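PDB 3E18: oxidoreductase from Listeria innocua, which binds nicotinamide-adenine-dinucleotide and is probably a dehydrogenase of the GFO/IDH/MocA family, its substrate being unknown. Local coordinates for residues 96-101 with 330-335. Residues are numbered along the deposited sequence; the frame is centred on the assembly and turned at random.
With NAD (nicotinamide-adenine-dinucleotide), chain E.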
loop_
_atom_site.group_PDB
_atom_site.type_symbol
_atom_site.label_atom_id
_atom_site.label_comp_id
_atom_site.label_asym_id
_atom_site.label_seq_id
_atom_site.Cartn_x
_atom_site.Cartn_y
_atom_site.Cartn_z
ATOM N N LYS A 96 -5.342 -7.268 25.677
ATOM C CA LYS A 96 -5.782 -6.564 24.468
ATOM C C LYS A 96 -6.853 -7.367 23.722
ATOM O O LYS A 96 -6.874 -8.603 23.816
ATOM C CB LYS A 96 -4.572 -6.310 23.544
ATOM C CG LYS A 96 -3.857 -7.580 23.032
ATOM C CD LYS A 96 -4.049 -7.805 21.521
ATOM C CE LYS A 96 -5.165 -8.769 21.133
ATOM N NZ LYS A 96 -4.723 -10.175 20.910
ATOM N N PRO A 97 -7.784 -6.692 23.009
ATOM C CA PRO A 97 -8.169 -5.281 23.067
ATOM C C PRO A 97 -8.895 -5.172 24.408
ATOM O O PRO A 97 -9.575 -6.126 24.809
ATOM C CB PRO A 97 -9.136 -5.123 21.885
ATOM C CG PRO A 97 -9.668 -6.467 21.625
ATOM C CD PRO A 97 -8.570 -7.433 22.004
ATOM N N VAL A 98 -8.692 -4.086 25.147
ATOM C CA VAL A 98 -9.200 -4.091 26.509
ATOM C C VAL A 98 -10.710 -4.150 26.529
ATOM O O VAL A 98 -11.283 -4.894 27.312
ATOM C CB VAL A 98 -8.682 -2.946 27.384
ATOM C CG1 VAL A 98 -7.233 -3.195 27.699
ATOM C CG2 VAL A 98 -8.901 -1.588 26.727
ATOM N N THR A 99 -11.344 -3.388 25.638
ATOM C CA THR A 99 -12.788 -3.393 25.491
ATOM C C THR A 99 -13.139 -3.312 24.013
ATOM O O THR A 99 -12.279 -3.026 23.166
ATOM C CB THR A 99 -13.441 -2.216 26.197
ATOM O OG1 THR A 99 -12.848 -0.991 25.734
ATOM C CG2 THR A 99 -13.317 -2.328 27.712
ATOM N N MET A 100 -14.403 -3.562 23.704
ATOM C CA MET A 100 -14.862 -3.537 22.323
ATOM C C MET A 100 -15.320 -2.144 21.868
ATOM O O MET A 100 -15.516 -1.912 20.676
ATOM C CB MET A 100 -15.921 -4.617 22.098
ATOM C CG MET A 100 -15.310 -6.026 22.128
ATOM S SD MET A 100 -16.495 -7.362 22.282
ATOM C CE MET A 100 -17.848 -6.579 23.158
ATOM N N THR A 101 -15.476 -1.211 22.806
ATOM C CA THR A 101 -15.744 0.182 22.423
ATOM C C THR A 101 -14.871 1.126 23.229
ATOM O O THR A 101 -14.420 0.788 24.324
ATOM C CB THR A 101 -17.227 0.616 22.616
ATOM O OG1 THR A 101 -17.501 0.798 24.009
ATOM C CG2 THR A 101 -18.204 -0.386 22.023
ATOM N N GLN A 330 -7.187 6.143 22.698
ATOM C CA GLN A 330 -6.995 6.667 21.336
ATOM C C GLN A 330 -6.880 5.554 20.306
ATOM O O GLN A 330 -7.383 5.685 19.192
ATOM C CB GLN A 330 -5.795 7.596 21.256
ATOM C CG GLN A 330 -5.919 8.863 22.101
ATOM C CD GLN A 330 -7.055 9.794 21.665
ATOM O OE1 GLN A 330 -7.420 9.858 20.488
ATOM N NE2 GLN A 330 -7.608 10.528 22.622
ATOM N N VAL A 331 -6.247 4.450 20.691
ATOM C CA VAL A 331 -6.236 3.253 19.834
ATOM C C VAL A 331 -7.655 2.743 19.603
ATOM O O VAL A 331 -8.032 2.480 18.467
ATOM C CB VAL A 331 -5.331 2.162 20.402
ATOM C CG1 VAL A 331 -5.434 0.872 19.576
ATOM C CG2 VAL A 331 -3.889 2.652 20.427
ATOM N N LEU A 332 -8.462 2.641 20.663
ATOM C CA LEU A 332 -9.823 2.116 20.509
ATOM C C LEU A 332 -10.693 3.023 19.643
ATOM O O LEU A 332 -11.494 2.534 18.861
ATOM C CB LEU A 332 -10.494 1.843 21.870
ATOM C CG LEU A 332 -9.916 0.746 22.774
ATOM C CD1 LEU A 332 -10.608 0.803 24.133
ATOM C CD2 LEU A 332 -10.059 -0.643 22.195
ATOM N N LYS A 333 -10.492 4.333 19.763
ATOM C CA LYS A 333 -11.135 5.304 18.892
ATOM C C LYS A 333 -10.681 5.132 17.436
ATOM O O LYS A 333 -11.474 5.327 16.513
ATOM C CB LYS A 333 -10.810 6.720 19.355
ATOM C CG LYS A 333 -11.702 7.263 20.456
ATOM C CD LYS A 333 -11.373 8.728 20.736
ATOM C CE LYS A 333 -12.092 9.703 19.797
ATOM N NZ LYS A 333 -13.576 9.743 20.013
ATOM N N LEU A 334 -9.415 4.755 17.240
ATOM C CA LEU A 334 -8.882 4.505 15.897
ATOM C C LEU A 334 -9.495 3.245 15.288
ATOM O O LEU A 334 -9.849 3.232 14.111
ATOM C CB LEU A 334 -7.339 4.427 15.909
ATOM C CG LEU A 334 -6.563 4.178 14.602
ATOM C CD1 LEU A 334 -7.006 5.124 13.515
ATOM C CD2 LEU A 334 -5.066 4.336 14.819
ATOM N N ILE A 335 -9.636 2.202 16.095
ATOM C CA ILE A 335 -10.318 0.990 15.663
ATOM C C ILE A 335 -11.783 1.257 15.254
ATOM O O ILE A 335 -12.276 0.715 14.249
ATOM C CB ILE A 335 -10.221 -0.097 16.751
ATOM C CG1 ILE A 335 -8.793 -0.653 16.795
ATOM C CG2 ILE A 335 -11.208 -1.226 16.490
ATOM C CD1 ILE A 335 -8.484 -1.513 18.040
HETATM P PA NAD E . -8.741 -18.785 24.990
HETATM O O1A NAD E . -7.591 -19.661 24.671
HETATM O O2A NAD E . -10.003 -19.188 24.344
HETATM O O5B NAD E . -8.929 -18.686 26.582
HETATM C C5B NAD E . -9.905 -17.885 27.208
HETATM C C4B NAD E . -10.236 -18.543 28.544
HETATM O O4B NAD E . -11.118 -17.734 29.301
HETATM C C3B NAD E . -10.927 -19.887 28.337
HETATM O O3B NAD E . -10.237 -20.874 29.067
HETATM C C2B NAD E . -12.320 -19.672 28.893
HETATM O O2B NAD E . -12.856 -20.832 29.488
HETATM C C1B NAD E . -12.101 -18.555 29.897
HETATM N N9A NAD E . -13.311 -17.764 30.170
HETATM C C8A NAD E . -14.301 -17.408 29.286
HETATM N N7A NAD E . -15.223 -16.669 29.948
HETATM C C5A NAD E . -14.831 -16.557 31.240
HETATM C C6A NAD E . -15.400 -15.928 32.342
HETATM N N6A NAD E . -16.453 -15.131 32.168
HETATM N N1A NAD E . -14.755 -15.989 33.568
HETATM C C2A NAD E . -13.562 -16.671 33.704
HETATM N N3A NAD E . -13.006 -17.295 32.606
HETATM C C4A NAD E . -13.631 -17.241 31.395
HETATM O O3 NAD E . -8.375 -17.265 24.567
HETATM P PN NAD E . -6.896 -16.680 24.454
HETATM O O1N NAD E . -6.380 -16.889 23.075
HETATM O O2N NAD E . -6.083 -17.077 25.626
HETATM O O5D NAD E . -7.188 -15.074 24.564
HETATM C C5D NAD E . -7.789 -14.479 25.693
HETATM C C4D NAD E . -7.498 -12.962 25.697
HETATM O O4D NAD E . -6.109 -12.738 25.533
HETATM C C3D NAD E . -8.169 -12.218 24.556
HETATM O O3D NAD E . -8.515 -10.910 24.989
HETATM C C2D NAD E . -7.098 -12.085 23.493
HETATM O O2D NAD E . -7.291 -10.904 22.750
HETATM C C1D NAD E . -5.837 -12.000 24.343
HETATM N N1N NAD E . -4.584 -12.457 23.686
HETATM C C2N NAD E . -3.547 -11.568 23.659
HETATM C C3N NAD E . -2.323 -11.884 23.079
HETATM C C7N NAD E . -1.167 -10.955 23.291
HETATM O O7N NAD E . 0.007 -11.150 22.550
HETATM N N7N NAD E . -1.256 -9.965 24.185
HETATM C C4N NAD E . -2.135 -13.163 22.537
HETATM C C5N NAD E . -3.188 -14.080 22.578
HETATM C C6N NAD E . -4.407 -13.719 23.165
#
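A small, buried, mainly apolar contact joins the loop after strand 91-95 of the NAD-binding Rossmann domain to helix 325-344 near the C-terminus, Leu-332 meeting Val-98 and Thr-99. Residues 96-101 form the loop between strand 91-95 and helix 102-115, and Leu-332 makes all the close contacts from the helix side. CD1 of Leu-332 lies 3.9 Å from Val-98 CG2 and 3.3 Å from Thr-99 OG1, both side chains crossing the leucine at about a right angle; at 3.8 Å from Thr-101 O, CD1 also rests against both ends of the OG1-O hydrogen bond. CD2 of Leu-332 instead faces the backbone, 3.4 Å from Thr-99 O. That carbonyl is buried here without a polar partner in the model. The hydroxyl beside CD1 is better provided for: with chi1 at 55°, Thr-99 OG1 sits between its own backbone N and carbonyl carbon and donates to Thr-101 O at 2.8 Å, tilted 28° from the carbonyl plane. This bond ties the side chain of Thr-99 to the backbone just before helix 102-115, where Thr-101 is the N-cap residue, its OG1 accepting from the amide N of Asp-104. Leu-105 of the same helix also touches Leu-332, while Phe-119 and Val-121 of strand 119-122 pack on Val-98. At the other end of the loop the cofactor is held: Lys-96 O accepts from NAD O2D at 2.6 Å, and Lys-96 NZ, salt-bridged to Asp-176, reaches the same hydroxyl weakly at 3.2 Å. A cis peptide bond precedes Pro-97, the Glu-Lys-Pro sequence being a hallmark of this family. Across the interface there is van der Waals contact, methyls lying on oxygens as well as on carbon; with the Thr-99 hydroxyl spent inside its own loop, the contact adds no polar pairing between the helix and the segment that binds the nicotinamide ribose.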